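Long-range contacts in Fdc1 (Candida dubliniensis, PDB 4ZAD), which decarboxylates alpha,beta-unsaturated aromatic acids, probably including ferulic, p-coumaric and cinnamic acid, with prenylated FMN and manganese: residues P195-Q200 against C403-C407; L276-V282 against H300-R306; S339-K343 against E357-T361. One frame throughout, in Å; residues are numbered along the deposited sequence.

Contact 1 (P195-Q200 against C403-C407). With 4LU (1-deoxy-5-O-phosphono-1-(3,3,4,5-tetramethyl-9,11-dioxo-2,3,8,9,10,11-hexahydro-7H-quinolino[1,8-fg]pteridin-12-ium-7-y l)-D-ribitol), chain E.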
loop_
_atom_site.group_PDB
_atom_site.type_symbol
_atom_site.label_atom_id
_atom_site.label_comp_id
_atom_site.label_asym_id
_atom_site.label_seq_id
_atom_site.Cartn_x
_atom_site.Cartn_y
_atom_site.Cartn_z
ATOM N N PRO A 195 -11.001 -24.693 -11.702
ATOM C CA PRO A 195 -10.849 -26.123 -11.356
ATOM C C PRO A 195 -11.402 -26.453 -9.963
ATOM O O PRO A 195 -10.882 -27.355 -9.277
ATOM C CB PRO A 195 -9.335 -26.309 -11.361
ATOM C CG PRO A 195 -8.818 -24.952 -10.777
ATOM C CD PRO A 195 -9.917 -23.885 -11.111
ATOM N N GLN A 196 -12.454 -25.729 -9.563
ATOM C CA GLN A 196 -13.006 -25.864 -8.222
ATOM C C GLN A 196 -13.593 -27.240 -7.965
ATOM O O GLN A 196 -14.181 -27.874 -8.850
ATOM C CB GLN A 196 -14.060 -24.793 -7.958
ATOM C CG GLN A 196 -13.493 -23.395 -8.046
ATOM C CD GLN A 196 -12.453 -23.103 -6.971
ATOM O OE1 GLN A 196 -11.279 -23.514 -7.085
ATOM N NE2 GLN A 196 -12.880 -22.407 -5.910
ATOM N N HIS A 197 -13.466 -27.698 -6.732
ATOM C CA HIS A 197 -13.953 -29.023 -6.440
ATOM C C HIS A 197 -15.454 -29.258 -6.655
ATOM O O HIS A 197 -15.838 -30.346 -7.054
ATOM C CB HIS A 197 -13.480 -29.470 -5.054
ATOM C CG HIS A 197 -12.009 -29.735 -5.012
ATOM N ND1 HIS A 197 -11.272 -29.893 -6.162
ATOM C CD2 HIS A 197 -11.154 -29.915 -3.985
ATOM C CE1 HIS A 197 -10.018 -30.136 -5.847
ATOM N NE2 HIS A 197 -9.921 -30.158 -4.530
ATOM N N VAL A 198 -16.298 -28.252 -6.429
ATOM C CA VAL A 198 -17.739 -28.426 -6.725
ATOM C C VAL A 198 -17.920 -28.873 -8.172
ATOM O O VAL A 198 -18.837 -29.636 -8.449
ATOM C CB VAL A 198 -18.608 -27.177 -6.456
ATOM C CG1 VAL A 198 -18.759 -26.930 -4.976
ATOM C CG2 VAL A 198 -18.026 -25.980 -7.096
ATOM N N LYS A 199 -17.035 -28.408 -9.069
ATOM C CA LYS A 199 -17.022 -28.835 -10.479
ATOM C C LYS A 199 -16.340 -30.171 -10.739
ATOM O O LYS A 199 -16.888 -30.982 -11.418
ATOM C CB LYS A 199 -16.348 -27.780 -11.363
ATOM C CG LYS A 199 -16.219 -28.182 -12.812
ATOM C CD LYS A 199 -16.635 -27.079 -13.749
ATOM C CE LYS A 199 -16.777 -27.609 -15.201
ATOM N NZ LYS A 199 -15.617 -28.499 -15.566
ATOM N N GLN A 200 -15.126 -30.373 -10.230
ATOM C CA GLN A 200 -14.457 -31.675 -10.304
ATOM C C GLN A 200 -15.370 -32.834 -9.941
ATOM O O GLN A 200 -15.493 -33.808 -10.702
ATOM C CB GLN A 200 -13.181 -31.711 -9.447
ATOM C CG GLN A 200 -12.019 -31.034 -10.156
ATOM C CD GLN A 200 -10.682 -31.137 -9.443
ATOM O OE1 GLN A 200 -10.046 -30.105 -9.184
ATOM N NE2 GLN A 200 -10.243 -32.356 -9.134
ATOM N N CYS A 403 0.083 -27.185 -7.180
ATOM C CA CYS A 403 -0.444 -25.838 -6.987
ATOM C C CYS A 403 -1.335 -25.251 -8.118
ATOM O O CYS A 403 -1.832 -24.153 -7.988
ATOM C CB CYS A 403 0.731 -24.908 -6.785
ATOM S SG CYS A 403 1.860 -25.460 -5.523
ATOM N N TYR A 404 -1.537 -25.984 -9.207
ATOM C CA TYR A 404 -2.270 -25.472 -10.353
ATOM C C TYR A 404 -3.594 -24.829 -9.972
ATOM O O TYR A 404 -3.915 -23.756 -10.463
ATOM C CB TYR A 404 -2.492 -26.578 -11.411
ATOM C CG TYR A 404 -3.669 -27.468 -11.168
ATOM C CD1 TYR A 404 -3.580 -28.508 -10.269
ATOM C CD2 TYR A 404 -4.891 -27.259 -11.827
ATOM C CE1 TYR A 404 -4.670 -29.348 -10.023
ATOM C CE2 TYR A 404 -6.006 -28.121 -11.587
ATOM C CZ TYR A 404 -5.880 -29.150 -10.676
ATOM O OH TYR A 404 -6.914 -30.014 -10.377
ATOM N N LYS A 405 -4.347 -25.488 -9.101
ATOM C CA LYS A 405 -5.574 -24.955 -8.579
ATOM C C LYS A 405 -5.358 -24.016 -7.368
ATOM O O LYS A 405 -6.005 -22.935 -7.255
ATOM C CB LYS A 405 -6.469 -26.110 -8.133
ATOM C CG LYS A 405 -7.603 -25.679 -7.213
ATOM C CD LYS A 405 -8.645 -26.778 -6.999
ATOM C CE LYS A 405 -9.734 -26.305 -6.031
ATOM N NZ LYS A 405 -9.175 -26.009 -4.698
ATOM N N VAL A 406 -4.499 -24.450 -6.441
ATOM C CA VAL A 406 -4.340 -23.753 -5.169
ATOM C C VAL A 406 -4.081 -22.275 -5.427
ATOM O O VAL A 406 -4.768 -21.413 -4.840
ATOM C CB VAL A 406 -3.188 -24.319 -4.326
ATOM C CG1 VAL A 406 -2.777 -23.322 -3.273
ATOM C CG2 VAL A 406 -3.540 -25.716 -3.740
ATOM N N CYS A 407 -3.115 -21.992 -6.308
ATOM C CA CYS A 407 -2.695 -20.618 -6.609
ATOM C C CYS A 407 -3.438 -19.958 -7.783
ATOM O O CYS A 407 -3.017 -18.927 -8.272
ATOM C CB CYS A 407 -1.184 -20.569 -6.886
ATOM S SG CYS A 407 -0.177 -21.145 -5.498
HETATM C C9 4LU E . -14.631 -18.301 -0.351
HETATM C C8 4LU E . -15.283 -17.748 0.759
HETATM C C7 4LU E . -16.475 -17.026 0.603
HETATM C C10 4LU E . -15.521 -19.439 -3.746
HETATM C C6 4LU E . -16.978 -16.796 -0.782
HETATM N N3 4LU E . -16.939 -19.804 -6.051
HETATM C C2 4LU E . -15.906 -20.608 -5.775
HETATM C C13 4LU E . -19.338 -17.002 -0.612
HETATM C C5 4LU E . -18.227 -16.066 -1.024
HETATM C C1 4LU E . -17.755 -16.520 -3.447
HETATM O O2 4LU E . -15.652 -21.508 -6.587
HETATM N N1 4LU E . -15.197 -20.427 -4.634
HETATM C C4 4LU E . -17.293 -18.801 -5.221
HETATM O O4 4LU E . -18.279 -18.129 -5.608
HETATM C C4A 4LU E . -16.597 -18.579 -4.055
HETATM N N5 4LU E . -16.696 -17.242 -3.214
HETATM C C3 4LU E . -18.520 -15.941 -2.441
HETATM C C12 4LU E . -18.364 -14.764 -0.240
HETATM C C5A 4LU E . -16.215 -17.369 -1.921
HETATM C C7M 4LU E . -17.224 -16.435 1.768
HETATM C C8M 4LU E . -14.670 -18.016 2.109
HETATM C C9A 4LU E . -15.156 -18.266 -1.653
HETATM N N10 4LU E . -14.803 -19.292 -2.598
HETATM C "C1'" 4LU E . -13.426 -19.798 -2.683
HETATM C "C2'" 4LU E . -13.442 -21.276 -2.292
HETATM O "O2'" 4LU E . -14.207 -21.420 -1.078
HETATM C "C3'" 4LU E . -12.031 -21.854 -2.128
HETATM O "O3'" 4LU E . -11.334 -21.806 -3.391
HETATM C "C4'" 4LU E . -12.049 -23.308 -1.609
HETATM O "O4'" 4LU E . -10.758 -23.895 -1.797
HETATM C "C5'" 4LU E . -13.064 -24.175 -2.374
HETATM O "O5'" 4LU E . -13.072 -25.529 -1.970
HETATM P P 4LU E . -12.406 -26.699 -2.813
HETATM O O2P 4LU E . -12.941 -27.879 -2.003
HETATM O O3P 4LU E . -10.896 -26.392 -2.714
HETATM O O1P 4LU E . -12.940 -26.567 -4.224
HETATM O O HOH W 1 -9.449 -23.291 -4.971
#
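Lys405 lies across Pro195, Gln196 and His197 and delivers its ammonium group to the phosphate of the prenylated flavin. Its CB and CG rest on the proline ring, CB standing 3.7 Å from CG of Pro195. One step further on, CE sits over one face of the His197 imidazole, 4.0 Å from the centroid of the ring and 15° off its normal, which defines a CH-pi contact. The chain runs extended as far as CE and then bends (chi4 -62°), and this bend carries Lys405 NZ to within 2.7 Å of phosphate oxygen O3P. The backbone N of His197 donates to O1P over 2.8 Å with Gln196 at the N-cap, so the phosphate meets the start of helix 197-207, where the helix dipole would probably favour an anion. Gln196 crosses the lysine at about a right angle. Its NE2 bridges two cofactor atoms, the ribityl O3' and the flavin carbonyl O2, at 3.0 Å each, while a single water joins its OE1 to Lys405 NZ and to O3'.

In the second shell, His197 ND1 makes a weak bond at the ring edge to Gln200 OE1. Tyr404 CE2 lies 3.8 Å from Pro195 CB, and the tyrosine hydroxyl is bonded to Asp236. The His197 side chain also lies about 2 Å from the manganese ion, whose site includes Asn174 and Glu240. Gln196, His197 and Lys405 thus grip the phosphate, ribityl and O2 of the cofactor, with Pro195, Gln200 and Tyr404 packed behind them, in the prenylated-FMN pocket of a UbiD-type decarboxylase.

Contact 2 (L276-V282 against H300-R306)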
loop_
_atom_site.group_PDB
_atom_site.type_symbol
_atom_site.label_atom_id
_atom_site.label_comp_id
_atom_site.label_asym_id
_atom_site.label_seq_id
_atom_site.Cartn_x
_atom_site.Cartn_y
_atom_site.Cartn_z
ATOM N N LEU A 276 -28.049 -31.140 -7.478
ATOM C CA LEU A 276 -27.358 -30.211 -8.387
ATOM C C LEU A 276 -27.608 -30.723 -9.799
ATOM O O LEU A 276 -27.335 -31.895 -10.111
ATOM C CB LEU A 276 -25.837 -30.113 -8.106
ATOM C CG LEU A 276 -25.025 -29.444 -9.230
ATOM C CD1 LEU A 276 -25.569 -28.003 -9.535
ATOM C CD2 LEU A 276 -23.529 -29.426 -8.997
ATOM N N ASP A 277 -28.140 -29.832 -10.636
ATOM C CA ASP A 277 -28.560 -30.185 -11.971
ATOM C C ASP A 277 -27.638 -29.517 -12.932
ATOM O O ASP A 277 -27.699 -28.322 -13.175
ATOM C CB ASP A 277 -30.005 -29.761 -12.203
ATOM C CG ASP A 277 -30.584 -30.299 -13.492
ATOM O OD1 ASP A 277 -29.839 -30.645 -14.421
ATOM O OD2 ASP A 277 -31.821 -30.327 -13.593
ATOM N N ARG A 278 -26.756 -30.312 -13.501
ATOM C CA ARG A 278 -25.729 -29.743 -14.329
ATOM C C ARG A 278 -26.151 -29.766 -15.809
ATOM O O ARG A 278 -25.385 -29.329 -16.727
ATOM C CB ARG A 278 -24.402 -30.445 -14.059
ATOM C CG ARG A 278 -23.243 -29.575 -14.495
ATOM C CD ARG A 278 -22.256 -29.202 -13.389
ATOM N NE ARG A 278 -21.028 -29.949 -13.586
ATOM C CZ ARG A 278 -20.251 -29.853 -14.662
ATOM N NH1 ARG A 278 -20.535 -29.033 -15.653
ATOM N NH2 ARG A 278 -19.178 -30.605 -14.741
ATOM N N ASP A 279 -27.387 -30.223 -16.009
ATOM C CA ASP A 279 -28.004 -30.353 -17.306
ATOM C C ASP A 279 -28.878 -29.160 -17.629
ATOM O O ASP A 279 -29.434 -29.080 -18.717
ATOM C CB ASP A 279 -28.901 -31.599 -17.338
ATOM C CG ASP A 279 -28.129 -32.882 -17.404
ATOM O OD1 ASP A 279 -26.889 -32.876 -17.230
ATOM O OD2 ASP A 279 -28.789 -33.919 -17.661
ATOM N N THR A 280 -29.061 -28.251 -16.685
ATOM C CA THR A 280 -29.875 -27.066 -17.000
ATOM C C THR A 280 -29.140 -25.834 -16.531
ATOM O O THR A 280 -28.781 -25.743 -15.381
ATOM C CB THR A 280 -31.337 -27.092 -16.421
ATOM O OG1 THR A 280 -31.497 -26.071 -15.436
ATOM C CG2 THR A 280 -31.733 -28.466 -15.846
ATOM N N LEU A 281 -28.927 -24.901 -17.443
ATOM C CA LEU A 281 -28.280 -23.659 -17.131
ATOM C C LEU A 281 -29.319 -22.606 -16.826
ATOM O O LEU A 281 -30.405 -22.624 -17.412
ATOM C CB LEU A 281 -27.426 -23.224 -18.304
ATOM C CG LEU A 281 -26.319 -24.212 -18.627
ATOM C CD1 LEU A 281 -25.449 -23.656 -19.772
ATOM C CD2 LEU A 281 -25.482 -24.603 -17.336
ATOM N N VAL A 282 -29.001 -21.711 -15.889
ATOM C CA VAL A 282 -29.861 -20.573 -15.562
ATOM C C VAL A 282 -28.982 -19.315 -15.337
ATOM O O VAL A 282 -27.748 -19.427 -15.200
ATOM C CB VAL A 282 -30.762 -20.858 -14.312
ATOM C CG1 VAL A 282 -31.532 -22.140 -14.460
ATOM C CG2 VAL A 282 -29.935 -20.890 -13.027
ATOM N N HIS A 300 -23.938 -14.292 -16.962
ATOM C CA HIS A 300 -23.575 -15.609 -17.453
ATOM C C HIS A 300 -24.473 -16.654 -16.829
ATOM O O HIS A 300 -25.186 -16.381 -15.855
ATOM C CB HIS A 300 -22.087 -15.940 -17.235
ATOM C CG HIS A 300 -21.655 -16.024 -15.792
ATOM N ND1 HIS A 300 -22.513 -16.339 -14.753
ATOM C CD2 HIS A 300 -20.424 -15.894 -15.229
ATOM C CE1 HIS A 300 -21.838 -16.364 -13.619
ATOM N NE2 HIS A 300 -20.570 -16.106 -13.880
ATOM N N THR A 301 -24.430 -17.845 -17.420
ATOM C CA THR A 301 -25.292 -18.952 -17.036
ATOM C C THR A 301 -24.557 -19.935 -16.165
ATOM O O THR A 301 -23.366 -20.151 -16.375
ATOM C CB THR A 301 -25.755 -19.720 -18.272
ATOM O OG1 THR A 301 -24.615 -20.197 -19.023
ATOM C CG2 THR A 301 -26.616 -18.816 -19.123
ATOM N N GLN A 302 -25.275 -20.560 -15.233
ATOM C CA GLN A 302 -24.657 -21.484 -14.275
ATOM C C GLN A 302 -25.657 -22.600 -13.906
ATOM O O GLN A 302 -26.883 -22.423 -14.032
ATOM C CB GLN A 302 -24.147 -20.728 -12.997
ATOM C CG GLN A 302 -22.911 -19.788 -13.165
ATOM C CD GLN A 302 -21.622 -20.504 -13.530
ATOM O OE1 GLN A 302 -20.825 -20.018 -14.348
ATOM N NE2 GLN A 302 -21.412 -21.681 -12.941
ATOM N N PRO A 303 -25.143 -23.759 -13.442
ATOM C CA PRO A 303 -26.011 -24.898 -13.100
ATOM C C PRO A 303 -27.024 -24.592 -11.997
ATOM O O PRO A 303 -26.963 -23.522 -11.381
ATOM C CB PRO A 303 -25.025 -25.999 -12.652
ATOM C CG PRO A 303 -23.731 -25.484 -12.726
ATOM C CD PRO A 303 -23.724 -24.144 -13.420
ATOM N N LEU A 304 -27.938 -25.524 -11.760
ATOM C CA LEU A 304 -29.071 -25.261 -10.871
ATOM C C LEU A 304 -29.183 -26.297 -9.812
ATOM O O LEU A 304 -29.250 -27.485 -10.136
ATOM C CB LEU A 304 -30.400 -25.255 -11.644
ATOM C CG LEU A 304 -31.618 -24.808 -10.850
ATOM C CD1 LEU A 304 -31.432 -23.371 -10.280
ATOM C CD2 LEU A 304 -32.870 -24.889 -11.745
ATOM N N TYR A 305 -29.220 -25.833 -8.560
ATOM C CA TYR A 305 -29.375 -26.694 -7.403
ATOM C C TYR A 305 -30.832 -26.686 -7.037
ATOM O O TYR A 305 -31.371 -25.636 -6.678
ATOM C CB TYR A 305 -28.597 -26.169 -6.203
ATOM C CG TYR A 305 -27.094 -26.108 -6.324
ATOM C CD1 TYR A 305 -26.477 -25.053 -6.956
ATOM C CD2 TYR A 305 -26.279 -27.071 -5.718
ATOM C CE1 TYR A 305 -25.106 -24.959 -7.029
ATOM C CE2 TYR A 305 -24.886 -26.988 -5.786
ATOM C CZ TYR A 305 -24.316 -25.920 -6.438
ATOM O OH TYR A 305 -22.940 -25.801 -6.517
ATOM N N ARG A 306 -31.464 -27.848 -7.104
ATOM C CA ARG A 306 -32.879 -27.968 -6.835
ATOM C C ARG A 306 -32.973 -28.461 -5.446
ATOM O O ARG A 306 -32.556 -29.566 -5.174
ATOM C CB ARG A 306 -33.521 -28.970 -7.773
ATOM C CG ARG A 306 -33.210 -28.716 -9.271
ATOM C CD ARG A 306 -33.995 -29.711 -10.210
ATOM N NE ARG A 306 -33.798 -29.386 -11.613
ATOM C CZ ARG A 306 -34.472 -28.443 -12.277
ATOM N NH1 ARG A 306 -35.419 -27.715 -11.657
ATOM N NH2 ARG A 306 -34.186 -28.216 -13.574
#
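Leu276 and Tyr305 face each other in an antiparallel beta ladder of the Rift-related, FMN-binding-clan domain, where strand 300-312 pairs with strand 270-277 through Leu304 and Tyr305 and, across the corner at Arg278 and Asp279, with strand 280-284 through Gln302. The register is set by Asp277 with Leu304 and Val282 with Gln302, both hydrogen-bonded pairs, and by Leu276 with Tyr305, a non-hydrogen-bonded pair. Leu304 N to Asp277 O is almost straight at 178°. The axes of the short segments 280-282 and 300-306 stand at 129°, well off strict antiparallel.

Leu276 can be followed outward. CB lies 3.9 Å from Tyr305 CD2, near the ring rim. The first torsion sets CG anti to the backbone N (chi1 165°), and chi2 then turns CD1 over the centre of the phenol ring, 3.7 Å from its centroid; the same methyl touches CB of Pro303. Trp163 stacks on Tyr305 and Phe216 meets it edge-to-face, so the leucine joins an aromatic cluster. On the face that also carries Asp277 and Gln302, the side chains of Val282 and Leu304 cross at about a right angle, CG2 of Val282 being 4.0 Å from CD1 of Leu304.

Asp277 uses its two carboxylate oxygens differently: OD1 at the corner, OD2 across the ladder. OD1 accepts from the backbone N of Asp279 in an Asx turn. Asp277 OD2 takes the side-on grip of Arg306, with both donors converging on this one oxygen: NE reaches its anti lone pair over 3.0 Å, whereas NH2, at 3.2 Å, arrives from above the carboxylate plane.

Contact 3 (S339-K343 against E357-T361)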
loop_
_atom_site.group_PDB
_atom_site.type_symbol
_atom_site.label_atom_id
_atom_site.label_comp_id
_atom_site.label_asym_id
_atom_site.label_seq_id
_atom_site.Cartn_x
_atom_site.Cartn_y
_atom_site.Cartn_z
ATOM N N SER A 339 -2.733 -18.941 1.281
ATOM C CA SER A 339 -1.386 -18.752 1.842
ATOM C C SER A 339 -0.934 -19.967 2.634
ATOM O O SER A 339 0.194 -20.412 2.480
ATOM C CB SER A 339 -1.326 -17.528 2.765
ATOM O OG SER A 339 -1.617 -16.377 2.044
ATOM N N ALA A 340 -1.828 -20.460 3.492
ATOM C CA ALA A 340 -1.561 -21.621 4.302
ATOM C C ALA A 340 -1.338 -22.852 3.436
ATOM O O ALA A 340 -0.335 -23.531 3.597
ATOM C CB ALA A 340 -2.671 -21.854 5.274
ATOM N N GLU A 341 -2.225 -23.150 2.503
ATOM C CA GLU A 341 -1.938 -24.312 1.682
ATOM C C GLU A 341 -0.632 -24.140 0.870
ATOM O O GLU A 341 0.117 -25.090 0.719
ATOM C CB GLU A 341 -3.099 -24.690 0.790
ATOM C CG GLU A 341 -2.890 -25.981 -0.039
ATOM C CD GLU A 341 -3.018 -27.289 0.745
ATOM O OE1 GLU A 341 -3.013 -27.277 1.991
ATOM O OE2 GLU A 341 -3.105 -28.358 0.097
ATOM N N THR A 342 -0.326 -22.948 0.374
ATOM C CA THR A 342 0.872 -22.792 -0.422
ATOM C C THR A 342 2.133 -22.965 0.451
ATOM O O THR A 342 3.182 -23.463 -0.011
ATOM C CB THR A 342 0.887 -21.469 -1.156
ATOM O OG1 THR A 342 -0.349 -21.305 -1.872
ATOM C CG2 THR A 342 2.067 -21.419 -2.133
ATOM N N LYS A 343 2.018 -22.587 1.726
ATOM C CA LYS A 343 3.128 -22.788 2.662
ATOM C C LYS A 343 3.310 -24.291 2.807
ATOM O O LYS A 343 4.395 -24.778 2.668
ATOM C CB LYS A 343 2.839 -22.176 4.032
ATOM C CG LYS A 343 3.996 -21.500 4.683
ATOM C CD LYS A 343 5.138 -22.415 5.132
ATOM C CE LYS A 343 5.897 -21.785 6.399
ATOM N NZ LYS A 343 4.953 -21.318 7.553
ATOM N N GLU A 357 10.617 -18.837 3.836
ATOM C CA GLU A 357 10.275 -18.754 5.257
ATOM C C GLU A 357 8.790 -18.673 5.531
ATOM O O GLU A 357 8.319 -19.162 6.555
ATOM C CB GLU A 357 10.957 -17.556 5.894
ATOM C CG GLU A 357 12.394 -17.872 6.338
ATOM C CD GLU A 357 13.110 -16.659 6.935
ATOM O OE1 GLU A 357 12.461 -15.885 7.684
ATOM O OE2 GLU A 357 14.320 -16.481 6.650
ATOM N N ASP A 358 8.056 -18.037 4.623
ATOM C CA ASP A 358 6.645 -17.685 4.829
ATOM C C ASP A 358 6.087 -17.164 3.518
ATOM O O ASP A 358 6.836 -16.692 2.668
ATOM C CB ASP A 358 6.504 -16.612 5.908
ATOM C CG ASP A 358 6.230 -17.177 7.299
ATOM O OD1 ASP A 358 5.699 -18.307 7.438
ATOM O OD2 ASP A 358 6.539 -16.464 8.271
ATOM N N VAL A 359 4.780 -17.304 3.333
ATOM C CA VAL A 359 4.082 -16.675 2.231
ATOM C C VAL A 359 2.791 -16.089 2.770
ATOM O O VAL A 359 2.209 -16.621 3.711
ATOM C CB VAL A 359 3.785 -17.654 1.052
ATOM C CG1 VAL A 359 4.999 -18.524 0.752
ATOM C CG2 VAL A 359 2.554 -18.501 1.310
ATOM N N PHE A 360 2.341 -14.985 2.184
ATOM C CA PHE A 360 1.123 -14.368 2.620
ATOM C C PHE A 360 0.582 -13.532 1.522
ATOM O O PHE A 360 1.352 -12.991 0.734
ATOM C CB PHE A 360 1.383 -13.487 3.818
ATOM C CG PHE A 360 0.167 -12.789 4.326
ATOM C CD1 PHE A 360 -0.894 -13.514 4.785
ATOM C CD2 PHE A 360 0.098 -11.414 4.333
ATOM C CE1 PHE A 360 -2.014 -12.891 5.279
ATOM C CE2 PHE A 360 -1.020 -10.775 4.771
ATOM C CZ PHE A 360 -2.094 -11.520 5.255
ATOM N N THR A 361 -0.751 -13.472 1.462
ATOM C CA THR A 361 -1.491 -12.674 0.472
ATOM C C THR A 361 -1.884 -11.369 1.125
ATOM O O THR A 361 -2.800 -11.345 1.963
ATOM C CB THR A 361 -2.801 -13.326 0.048
ATOM O OG1 THR A 361 -3.482 -13.765 1.225
ATOM C CG2 THR A 361 -2.574 -14.481 -0.912
#
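Val359 points its CG2 methyl at helix 339-343, where it lies 3.3 Å from the carbonyl O of Ser339 and 4.2 Å from CB of Thr342. The methyl sits against one turn of helix, beside the backbone bond from Lys343 N to Ser339 O. At one end of the contact Ser339 OG accepts a weak hydrogen bond from Thr361 N, 3.1 Å long with an angle of only 125° at the hydrogen; its stronger partner is the helix carbonyl of Gly335. At the other end Lys343, bent at chi2 and chi4, reaches across to the strand, CE 3.6 Å from Glu357 O, and NZ forms a salt bridge to OD1 of Asp358 at 3.1 Å, meeting it nearly along the C-O axis. Each has its stronger partner outside the pair, Asp104 for Lys343 and Lys100 for Asp358.

Segments 339-343 and 357-360 run roughly antiparallel, 148° between directions, their axes approaching to 7.5 Å. Strand 356-360 is an outermost strand of its mixed sheet within the chain; helix 334-347 packs on it, with helix 99-108 against Ala340 and Lys343 and reaching the strand through Lys100. Leu370 of neighbouring strand 369-374 also touches Ser339, Thr342 and Val359.

Contact 1 joins the Rift-related domain to the C-terminal domain and is the one that binds the cofactor; contact 2 lies within the former and contact 3 within the latter. Both are nested in the chain loop that contact 1 closes. Contact 2 touches it through Lys199 CE and Arg278 NH2, 3.9 Å apart, and contact 3 through Val406 CG1 and Thr342 OG1, 3.5 Å apart. Centre to centre, contact 1 is about 19 Å from contact 2 and 17 Å from contact 3, while those two stand about 34 Å apart on opposite sides of the chain's centre. Between nearest atoms, the side chain of Gln302 is about 8 Å from the bound 4LU, and the side chain of Thr342 is about 11 Å from the bound 4LU.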